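Local coordinates for protein putative Xylose isomerase (Rhodospirillum rubrum, PDB 3QXB) that probably acts as an isomerase of the xylose isomerase-like TIM-barrel family, binding iron or manganese within its barrel, at residues Leu49-Tyr54 / Thr85-Phe90; Arg38-Val43 / Lys77-Ala82; Arg70-Tyr75 / Ala124-Pro129; Met174-Pro179 / Ile240-Ile245. All coordinates share one frame; numbering follows the deposited sequence. Where two conformers were deposited one is given.

Interaction 1: residues Leu49-Tyr54 / Thr85-Phe90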
# COMPACT_ATOMS: atom_id res chain seq x y z
N LEU A 49 -2.13 22.99 12.58
CA LEU A 49 -0.76 22.48 12.84
C LEU A 49 0.26 23.16 11.93
O LEU A 49 -0.07 23.82 10.95
CB LEU A 49 -0.72 20.96 12.62
CG LEU A 49 -1.52 20.15 13.64
CD1 LEU A 49 -1.61 18.69 13.23
CD2 LEU A 49 -0.84 20.28 15.00
N GLU A 50 1.52 22.99 12.28
CA GLU A 50 2.61 23.69 11.60
C GLU A 50 3.66 22.72 11.06
O GLU A 50 4.15 22.87 9.92
CB GLU A 50 3.20 24.65 12.64
CG GLU A 50 4.35 25.41 12.17
CD GLU A 50 4.90 26.35 13.23
OE1 GLU A 50 4.27 26.49 14.32
OE2 GLU A 50 5.96 26.92 12.92
N TYR A 51 3.91 21.66 11.80
CA TYR A 51 4.90 20.65 11.42
C TYR A 51 4.31 19.46 10.65
O TYR A 51 3.36 18.79 11.08
CB TYR A 51 5.69 20.22 12.63
CG TYR A 51 6.26 21.44 13.34
CD1 TYR A 51 7.34 22.14 12.81
CD2 TYR A 51 5.70 21.92 14.51
CE1 TYR A 51 7.86 23.29 13.46
CE2 TYR A 51 6.21 23.06 15.16
CZ TYR A 51 7.30 23.73 14.62
OH TYR A 51 7.80 24.84 15.28
N VAL A 52 4.91 19.20 9.49
CA VAL A 52 4.38 18.26 8.55
C VAL A 52 5.44 17.24 8.12
O VAL A 52 6.60 17.59 7.94
CB VAL A 52 3.92 19.02 7.32
CG1 VAL A 52 3.47 18.06 6.24
CG2 VAL A 52 2.81 20.07 7.68
N GLN A 53 5.03 15.98 7.98
CA GLN A 53 5.85 14.96 7.33
C GLN A 53 5.13 14.55 6.07
O GLN A 53 3.98 14.06 6.11
CB GLN A 53 6.10 13.76 8.23
CG GLN A 53 7.09 12.81 7.72
CD GLN A 53 7.47 11.77 8.72
OE1 GLN A 53 6.65 10.93 9.13
NE2 GLN A 53 8.76 11.80 9.14
N TYR A 54 5.79 14.79 4.94
CA TYR A 54 5.22 14.52 3.64
C TYR A 54 5.41 13.04 3.37
O TYR A 54 6.44 12.50 3.72
CB TYR A 54 5.94 15.37 2.62
CG TYR A 54 5.50 15.22 1.17
CD1 TYR A 54 4.45 15.98 0.65
CD2 TYR A 54 6.18 14.39 0.31
CE1 TYR A 54 4.06 15.86 -0.70
CE2 TYR A 54 5.82 14.30 -1.02
CZ TYR A 54 4.76 15.03 -1.52
OH TYR A 54 4.42 14.87 -2.88
N THR A 85 5.92 23.96 7.91
CA THR A 85 7.26 23.43 7.75
C THR A 85 7.19 21.96 7.50
O THR A 85 6.86 21.20 8.40
CB THR A 85 8.11 23.67 9.02
OG1 THR A 85 8.15 25.08 9.29
CG2 THR A 85 9.53 23.13 8.87
N ILE A 86 7.52 21.55 6.28
CA ILE A 86 7.76 20.15 5.95
C ILE A 86 9.18 19.74 6.42
O ILE A 86 10.21 20.09 5.80
CB ILE A 86 7.59 19.84 4.48
CG1 ILE A 86 6.19 20.24 4.01
CG2 ILE A 86 7.85 18.29 4.22
CD1 ILE A 86 5.89 19.83 2.57
N GLU A 87 9.20 19.11 7.60
CA GLU A 87 10.42 18.64 8.24
C GLU A 87 11.10 17.44 7.59
O GLU A 87 12.34 17.28 7.67
CB GLU A 87 10.12 18.35 9.73
CG GLU A 87 9.74 19.62 10.45
CD GLU A 87 9.60 19.45 11.97
OE1 GLU A 87 8.91 18.52 12.42
OE2 GLU A 87 10.21 20.27 12.69
N SER A 88 10.31 16.60 6.94
CA SER A 88 10.84 15.40 6.33
C SER A 88 9.82 14.84 5.41
O SER A 88 8.65 15.19 5.46
CB SER A 88 11.19 14.34 7.37
OG SER A 88 10.11 14.12 8.27
N THR A 89 10.29 13.97 4.55
CA THR A 89 9.48 13.13 3.71
C THR A 89 9.70 11.77 4.28
O THR A 89 10.67 11.53 5.02
CB THR A 89 9.90 13.12 2.19
OG1 THR A 89 11.25 12.67 2.05
CG2 THR A 89 9.71 14.50 1.53
N PHE A 90 8.77 10.86 4.01
CA PHE A 90 8.82 9.53 4.60
C PHE A 90 8.06 8.52 3.79
O PHE A 90 7.01 8.83 3.26
CB PHE A 90 8.25 9.56 6.02
CG PHE A 90 8.98 8.62 6.97
CD1 PHE A 90 10.10 9.06 7.63
CD2 PHE A 90 8.56 7.31 7.17
CE1 PHE A 90 10.82 8.22 8.45
CE2 PHE A 90 9.27 6.48 8.00
CZ PHE A 90 10.38 6.93 8.65
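Strands 51-55 and 85-90, with helix 65-81 between them in sequence, form a beta-alpha-beta unit of the TIM barrel, and Tyr51-Tyr54 pairs in parallel with Thr85-Phe90. The strand axes approach to 4.6 Å at 21°, and the backbone ladder confirms the pairing: Thr85 N donates to Glu50 O at 2.9 Å, Val52 N to Thr85 O at 3.0 Å, Glu87 N to Val52 O at 3.0 Å, and Tyr54 N to Ser88 O at 2.9 Å. Side chains divide between two faces, Glu87 breaking the alternation between Ile86 and Ser88. Val52, Tyr54, Ile86 and Thr89 point toward the helical layer, where Ile86 CG2 lies against Tyr54 CB and Thr89 CG2 against the Tyr54 ring. On the face of Tyr51, Gln53, Thr85 and Ser88, the carboxylate of Glu87 comes obliquely to Tyr51, OE2 3.4 Å from CD1; Thr282 hydrogen-bonds OE1, and Lys21 forms a salt bridge with OE2 and a cation-pi contact with the Tyr51 ring. Gln53 leaves its strand with CG anti to the backbone N (chi1 -171°) and extends along Ser88, so that NE2 gives Ser88 OG a bond of 2.8 Å, straight at 163° and in the amide plane. The same NE2 lies 3.4 Å from Phe90 CD1, while OE1 accepts from His244 and Asn25. A leucine at Gln53 would probably leave Ser88 OG without this donor and His244 NE2 without its acceptor. Bonded at both ends of its amide, Gln53 is fixed in rotation and acts as a second-shell residue positioning a metal ligand.

Interaction 2: residues Arg38-Val43 / Lys77-Ala82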
# COMPACT_ATOMS: atom_id res chain seq x y z
N ARG A 38 -5.04 23.44 -1.30
CA ARG A 38 -6.18 22.97 -0.46
C ARG A 38 -5.61 22.12 0.68
O ARG A 38 -6.07 22.24 1.81
CB ARG A 38 -7.21 22.14 -1.28
CG ARG A 38 -8.06 21.03 -0.49
CD ARG A 38 -9.49 21.43 0.05
NE ARG A 38 -9.61 21.52 1.53
CZ ARG A 38 -10.71 21.24 2.27
NH1 ARG A 38 -11.85 20.81 1.71
NH2 ARG A 38 -10.68 21.37 3.60
N LEU A 39 -4.62 21.28 0.38
CA LEU A 39 -3.99 20.41 1.42
C LEU A 39 -3.30 21.25 2.47
O LEU A 39 -3.52 21.07 3.68
CB LEU A 39 -3.02 19.36 0.83
CG LEU A 39 -2.52 18.24 1.76
CD1 LEU A 39 -3.62 17.57 2.58
CD2 LEU A 39 -1.72 17.17 1.03
N ALA A 40 -2.48 22.19 2.02
CA ALA A 40 -1.80 23.15 2.91
C ALA A 40 -2.78 23.92 3.78
O ALA A 40 -2.54 24.11 4.95
CB ALA A 40 -0.93 24.12 2.08
N GLY A 41 -3.90 24.35 3.22
CA GLY A 41 -4.90 25.11 3.97
C GLY A 41 -5.64 24.25 4.99
O GLY A 41 -5.96 24.69 6.07
N LEU A 42 -5.89 23.01 4.63
CA LEU A 42 -6.46 22.02 5.53
C LEU A 42 -5.57 21.76 6.75
O LEU A 42 -6.07 21.69 7.86
CB LEU A 42 -6.66 20.73 4.76
CG LEU A 42 -7.45 19.60 5.39
CD1 LEU A 42 -7.85 18.61 4.31
CD2 LEU A 42 -6.71 18.91 6.49
N VAL A 43 -4.27 21.60 6.56
CA VAL A 43 -3.39 21.37 7.69
C VAL A 43 -3.33 22.64 8.56
O VAL A 43 -3.34 22.57 9.80
CB VAL A 43 -2.00 20.94 7.24
CG1 VAL A 43 -1.02 20.98 8.41
CG2 VAL A 43 -2.08 19.52 6.59
N LYS A 77 6.04 24.19 -2.16
CA LYS A 77 5.79 25.62 -2.27
C LYS A 77 4.49 26.03 -1.59
O LYS A 77 4.42 27.08 -0.94
CB LYS A 77 5.80 26.05 -3.74
CG LYS A 77 5.50 27.53 -4.05
CD LYS A 77 5.72 27.85 -5.56
CE LYS A 77 5.70 29.37 -5.89
NZ LYS A 77 4.44 30.03 -5.46
N ALA A 78 3.44 25.24 -1.77
CA ALA A 78 2.16 25.56 -1.16
C ALA A 78 2.27 25.50 0.37
O ALA A 78 1.72 26.36 1.07
CB ALA A 78 1.07 24.61 -1.65
N PHE A 79 2.98 24.50 0.89
CA PHE A 79 3.14 24.41 2.33
C PHE A 79 3.95 25.60 2.90
O PHE A 79 3.57 26.18 3.93
CB PHE A 79 3.73 23.05 2.74
CG PHE A 79 2.69 21.98 2.90
CD1 PHE A 79 1.99 21.49 1.79
CD2 PHE A 79 2.36 21.50 4.15
CE1 PHE A 79 1.01 20.53 1.95
CE2 PHE A 79 1.39 20.52 4.30
CZ PHE A 79 0.73 20.04 3.21
N ARG A 80 5.04 25.95 2.22
CA ARG A 80 5.89 27.06 2.66
C ARG A 80 5.10 28.36 2.65
O ARG A 80 5.21 29.16 3.58
CB ARG A 80 7.16 27.18 1.80
CG ARG A 80 7.97 28.46 2.02
CD ARG A 80 9.25 28.55 1.17
NE ARG A 80 9.04 28.26 -0.25
CZ ARG A 80 8.62 29.15 -1.15
NH1 ARG A 80 8.37 30.39 -0.78
NH2 ARG A 80 8.44 28.80 -2.42
N LYS A 81 4.27 28.56 1.63
CA LYS A 81 3.41 29.76 1.52
C LYS A 81 2.32 29.80 2.60
O LYS A 81 1.98 30.86 3.07
CB LYS A 81 2.80 29.89 0.11
CG LYS A 81 3.80 30.35 -0.99
CD LYS A 81 3.11 30.39 -2.39
N ALA A 82 1.82 28.65 3.03
CA ALA A 82 0.82 28.60 4.08
C ALA A 82 1.46 28.75 5.47
O ALA A 82 0.75 28.72 6.46
CB ALA A 82 0.04 27.30 4.01
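Ala78 O accepts the backbone N-H of Ala82 at 3.0 Å within its own helix, and Ala40 CB from the neighbouring helix rests 3.6 Å from the same oxygen. Between Arg38-Val43 and Lys77-Ala82 the contact itself is apolar. The helix axes come within 8.6 Å at an angle of 37°, and the backbones approach most closely at Ala40 and Phe79, whose CA atoms are 5.1 Å apart, a spacing that the small Ala40 side chain permits. Phe79 sets one ring face against Ala40: Ala40 CA stands 4.1 Å from the ring centroid and 17° off the normal, a CH-pi contact. Leu39 CG, anti to the backbone N (chi1 -169°), meets the edge of the same ring 4.0 Å from Phe79 CZ, while Val43 CG2 approaches Phe79 CE2 obliquely. Farther along, Ala40 CB meets Ala82 CB at 3.8 Å. An alanine at Phe79 would probably open a gap beside Ala40 and strip Leu39 and Val43 of their shared partner. The ring is wedged between layers: helices 36-46 and 65-81 lie side by side on the outside of the barrel, and Phe79 reaches inward, together with Val43, to Val52 on strand 51-55.

Interaction 3: residues Arg70-Tyr75 / Ala124-Pro129. With EDO (1,2-ethanediol), chain L; EDO (1,2-ethanediol), chain N.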
# COMPACT_ATOMS: atom_id res chain seq x y z
N ARG A 70 7.90 18.26 -10.39
CA ARG A 70 6.93 19.32 -10.62
C ARG A 70 5.84 19.24 -9.54
O ARG A 70 5.53 20.23 -8.92
CB ARG A 70 6.32 19.22 -12.03
CG ARG A 70 5.34 20.35 -12.44
CD ARG A 70 4.97 20.29 -13.96
NE ARG A 70 5.94 21.00 -14.80
CZ ARG A 70 6.26 20.67 -16.05
NH1 ARG A 70 5.67 19.65 -16.65
NH2 ARG A 70 7.17 21.38 -16.71
N ARG A 71 5.29 18.04 -9.31
CA ARG A 71 4.19 17.87 -8.31
C ARG A 71 4.71 18.00 -6.86
O ARG A 71 4.15 18.73 -6.06
CB ARG A 71 3.47 16.52 -8.54
CG ARG A 71 2.16 16.34 -7.78
CD ARG A 71 1.19 17.46 -8.08
NE ARG A 71 -0.15 17.08 -7.63
CZ ARG A 71 -1.25 17.78 -7.85
NH1 ARG A 71 -1.21 18.93 -8.45
NH2 ARG A 71 -2.41 17.31 -7.44
N ALA A 72 5.82 17.34 -6.55
CA ALA A 72 6.44 17.44 -5.23
C ALA A 72 6.80 18.87 -4.91
O ALA A 72 6.49 19.32 -3.84
CB ALA A 72 7.64 16.53 -5.10
N ILE A 73 7.40 19.58 -5.86
CA ILE A 73 7.72 20.99 -5.66
C ILE A 73 6.48 21.87 -5.44
O ILE A 73 6.49 22.75 -4.60
CB ILE A 73 8.60 21.56 -6.79
CG1 ILE A 73 10.02 20.98 -6.69
CG2 ILE A 73 8.67 23.10 -6.74
CD1 ILE A 73 10.85 21.16 -7.94
N ALA A 74 5.40 21.61 -6.17
CA ALA A 74 4.14 22.32 -5.93
C ALA A 74 3.62 22.14 -4.49
O ALA A 74 3.18 23.11 -3.89
CB ALA A 74 3.05 21.97 -6.99
N TYR A 75 3.66 20.93 -3.97
CA TYR A 75 3.34 20.73 -2.53
C TYR A 75 4.31 21.51 -1.64
O TYR A 75 3.86 22.24 -0.75
CB TYR A 75 3.36 19.25 -2.13
CG TYR A 75 2.18 18.46 -2.61
CD1 TYR A 75 0.90 18.71 -2.12
CD2 TYR A 75 2.34 17.42 -3.51
CE1 TYR A 75 -0.19 17.97 -2.56
CE2 TYR A 75 1.26 16.66 -3.93
CZ TYR A 75 -0.01 16.95 -3.45
OH TYR A 75 -1.08 16.22 -3.90
N ALA A 124 15.26 16.54 -1.99
CA ALA A 124 16.13 17.70 -2.27
C ALA A 124 15.41 18.70 -3.18
O ALA A 124 15.52 19.89 -3.02
CB ALA A 124 17.44 17.25 -2.98
N ALA A 125 14.64 18.19 -4.13
CA ALA A 125 13.89 19.07 -5.05
C ALA A 125 12.90 19.92 -4.28
O ALA A 125 12.71 21.12 -4.60
CB ALA A 125 13.20 18.21 -6.15
N MSE A 126 12.30 19.32 -3.25
CA MSE A 126 11.37 20.01 -2.33
C MSE A 126 12.03 20.97 -1.36
O MSE A 126 11.33 21.71 -0.69
CB MSE A 126 10.55 19.00 -1.51
CG MSE A 126 9.67 18.14 -2.35
SE MSE A 126 8.77 16.72 -1.44
CE MSE A 126 7.33 17.74 -0.67
N GLU A 127 13.36 20.93 -1.30
CA GLU A 127 14.17 21.61 -0.28
C GLU A 127 13.76 21.20 1.12
O GLU A 127 13.74 22.00 2.05
CB GLU A 127 14.17 23.12 -0.48
CG GLU A 127 14.66 23.54 -1.83
CD GLU A 127 14.50 25.03 -2.08
OE1 GLU A 127 14.33 25.81 -1.11
OE2 GLU A 127 14.55 25.40 -3.26
N VAL A 128 13.46 19.91 1.28
CA VAL A 128 13.17 19.34 2.57
C VAL A 128 14.47 18.68 3.08
O VAL A 128 15.18 18.02 2.33
CB VAL A 128 12.00 18.34 2.45
CG1 VAL A 128 11.79 17.50 3.71
CG2 VAL A 128 10.76 19.09 2.07
N PRO A 129 14.76 18.85 4.37
CA PRO A 129 16.07 18.46 4.92
C PRO A 129 16.31 16.99 5.25
O PRO A 129 17.46 16.61 5.44
CB PRO A 129 16.18 19.30 6.20
CG PRO A 129 14.84 19.73 6.54
CD PRO A 129 13.95 19.61 5.32
C1 EDO L . 1.44 20.92 -11.85
O1 EDO L . 0.48 19.95 -12.32
C2 EDO L . 2.08 20.44 -10.54
O2 EDO L . 1.05 20.46 -9.53
C1 EDO N . -3.98 20.87 -8.64
O1 EDO N . -2.99 21.28 -9.59
C2 EDO N . -4.53 19.49 -8.91
O2 EDO N . -4.92 18.85 -7.68
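Met126, a selenomethionine near the C-terminal end of helix 106-125, packs against Ala72 of helix 65-81 in the outer helical layer of the TIM barrel. The chain then turns through a Schellman motif: Glu127 has positive phi, and its N binds Ala124 O at 3.0 Å. Ile73 and Met126 mark the nearest backbone approach, with CA atoms 5.0 Å apart. The main bump is the Met126 side chain, and the hollow it enters lies on the surface of helix 65-81, lined by Ala72, Tyr75 and Ala76. Ala72 CB presses on the stalk of the selenomethionine, 3.8 Å from CG and likewise 3.8 Å from SE. Past the selenium the chain bends (chi3 80°), bringing CE back over the helix to 3.6 Å from Ala72 O, and it also nears Tyr75 CB. On the barrel side CE faces the Tyr54 ring and Ile86, and SE faces Thr89. A second, shallower fit lies beside it: Ile73 lays CG1 along the backbone of Ala125, 3.4 Å from its O, while CD1 reaches Ala125 CB at 4.2 Å. Ala72 makes room for Met126, and Ala125 for Ile73. Tyr75 turns its ring away from Met126 to pack on Pro36 and Leu39 of helix 36-46. Arg71 leaves the helix away from Met126, packs on Leu108 of the second subunit, and holds two ethanediol molecules, probably from the crystallisation liquor; Arg71 NH1 donates to O2 of the ethanediol of chain L at 2.9 Å, nearly straight at 163°.

Interaction 4: residues Met174-Pro179 / Ile240-Ile245. With FE (Fe (III) ion), chain E.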
# COMPACT_ATOMS: atom_id res chain seq x y z
N MSE A 174 19.73 14.82 7.29
CA MSE A 174 19.44 13.62 8.08
C MSE A 174 18.66 12.56 7.32
O MSE A 174 17.85 12.87 6.41
CB MSE A 174 18.72 14.01 9.39
CG MSE A 174 18.55 12.89 10.40
SE MSE A 174 17.83 13.56 12.10
CE MSE A 174 19.37 14.50 12.76
N LEU A 175 18.94 11.30 7.66
CA LEU A 175 18.11 10.17 7.22
C LEU A 175 17.50 9.47 8.44
O LEU A 175 18.12 9.47 9.53
CB LEU A 175 18.91 9.17 6.41
CG LEU A 175 19.49 9.63 5.09
CD1 LEU A 175 20.28 8.43 4.48
CD2 LEU A 175 18.40 10.20 4.11
N TYR A 176 16.31 8.88 8.27
CA TYR A 176 15.69 8.12 9.36
C TYR A 176 15.39 6.66 8.98
O TYR A 176 15.09 6.35 7.83
CB TYR A 176 14.36 8.70 9.83
CG TYR A 176 14.32 10.16 10.13
CD1 TYR A 176 14.74 10.67 11.35
CD2 TYR A 176 13.79 11.02 9.23
CE1 TYR A 176 14.65 12.00 11.62
CE2 TYR A 176 13.71 12.34 9.49
CZ TYR A 176 14.15 12.83 10.66
OH TYR A 176 14.03 14.15 10.87
N VAL A 177 15.47 5.79 10.00
CA VAL A 177 15.04 4.41 9.92
C VAL A 177 13.92 4.23 10.92
O VAL A 177 14.06 4.61 12.07
CB VAL A 177 16.19 3.42 10.27
CG1 VAL A 177 15.65 1.98 10.28
CG2 VAL A 177 17.32 3.59 9.29
N GLU A 178 12.81 3.62 10.49
CA GLU A 178 11.69 3.36 11.39
C GLU A 178 11.64 1.90 11.77
O GLU A 178 11.35 1.06 10.90
CB GLU A 178 10.34 3.73 10.70
CG GLU A 178 9.13 3.24 11.44
CD GLU A 178 7.81 3.77 10.87
OE1 GLU A 178 7.75 4.07 9.66
OE2 GLU A 178 6.83 3.83 11.62
N PRO A 179 11.90 1.58 13.05
CA PRO A 179 11.75 0.19 13.43
C PRO A 179 10.29 -0.30 13.35
O PRO A 179 9.34 0.49 13.44
CB PRO A 179 12.26 0.16 14.88
CG PRO A 179 13.22 1.29 14.95
CD PRO A 179 12.55 2.35 14.13
N ILE A 240 16.84 8.80 18.88
CA ILE A 240 15.45 8.94 18.45
C ILE A 240 15.21 10.42 18.17
O ILE A 240 15.16 11.23 19.11
CB ILE A 240 14.48 8.41 19.53
CG1 ILE A 240 14.68 6.90 19.76
CG2 ILE A 240 13.07 8.68 19.15
CD1 ILE A 240 14.00 6.38 21.09
N ALA A 241 15.10 10.79 16.90
CA ALA A 241 15.03 12.21 16.48
C ALA A 241 13.61 12.65 16.13
O ALA A 241 13.36 13.85 16.00
CB ALA A 241 15.94 12.46 15.30
N ALA A 242 12.72 11.70 15.95
CA ALA A 242 11.30 11.98 15.64
C ALA A 242 10.43 10.75 15.94
O ALA A 242 10.94 9.63 16.08
CB ALA A 242 11.14 12.46 14.18
N TYR A 243 9.12 10.96 16.02
CA TYR A 243 8.17 9.90 16.34
C TYR A 243 6.97 9.90 15.39
O TYR A 243 6.63 10.92 14.80
CB TYR A 243 7.64 10.10 17.74
CG TYR A 243 8.67 10.09 18.84
CD1 TYR A 243 9.39 11.22 19.12
CD2 TYR A 243 8.88 8.97 19.64
CE1 TYR A 243 10.35 11.22 20.14
CE2 TYR A 243 9.82 8.97 20.65
CZ TYR A 243 10.56 10.10 20.90
OH TYR A 243 11.51 10.18 21.93
N HIS A 244 6.33 8.73 15.29
CA HIS A 244 4.96 8.65 14.79
C HIS A 244 4.10 8.35 16.01
O HIS A 244 4.44 7.48 16.83
CB HIS A 244 4.75 7.55 13.78
CG HIS A 244 5.37 7.83 12.45
ND1 HIS A 244 5.66 6.84 11.54
CD2 HIS A 244 5.75 9.00 11.89
CE1 HIS A 244 6.23 7.40 10.48
NE2 HIS A 244 6.30 8.71 10.67
N ILE A 245 3.00 9.06 16.11
CA ILE A 245 2.03 8.81 17.16
C ILE A 245 0.74 8.31 16.51
O ILE A 245 0.37 8.75 15.44
CB ILE A 245 1.81 10.04 18.08
CG1 ILE A 245 1.26 11.25 17.32
CG2 ILE A 245 3.13 10.42 18.87
CD1 ILE A 245 0.84 12.41 18.26
FE FE E . 4.88 4.75 11.31
O HOH W 1 14.47 15.06 13.35
O HOH W 2 3.91 2.90 10.30
O HOH W 3 5.47 4.97 9.12
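Strands 174-177 and 240-245 are not neighbours in the barrel: their axes pass no nearer than 8.8 Å at 58°, so the gap is spanned by side chains, a water and the metal, without direct backbone pairing. At the metal end, Glu178 OE2 and His244 ND1 each bind the iron (III) ion at 2.2 Å. Carboxylate and imidazole planes stand 77° apart, and the 3.2 Å between Glu178 OE2 and His244 ND1 reflects shared coordination, not a hydrogen bond. Glu178 reaches the ion as an extended chain with CG anti to the backbone N (chi1 169°). Asp213, Glu286 and two waters complete the six ligands, and manganese is also modelled at this site. At the other end, Ala241 CB touches selenomethionine Met174 through SE at 3.9 Å and the edge of the Tyr176 ring through CE1, also at 3.9 Å. A water bridges the strands, 2.7 Å from Tyr176 OH and donating to Ala241 O at 3.1 Å. Strand 208-213 lies between the two and packs Leu211 on His244, whose NE2 is held by Gln53 OE1 of strand 51-55; Phe90 of strand 85-90 meets that ring edge-to-face, and helix 229-236 covers Ile240 and Tyr243.

In the fold
The four contacts run from the metal centre outward. Interaction 4 supplies two of the metal ligands, and interaction 1 backs both: Gln53 OE1 lies 2.7 Å from His244 NE2, a probable hydrogen bond, and Phe90 CE2 lies 3.3 Å from Glu178 OE1. On its other face, interaction 1 carries the two helix contacts. Phe79 CE2 of interaction 2 packs 3.7 Å from Val52 CG2, and Met126 CE of interaction 3 packs 3.6 Å from Tyr54 CG. Interactions 2 and 3 share helix 65-81 and meet where Leu39 CD2 lies 4.0 Å from Tyr75 CE1. Interaction 2 is remote from the metal ligands, its centre about 23 Å from that of interaction 4.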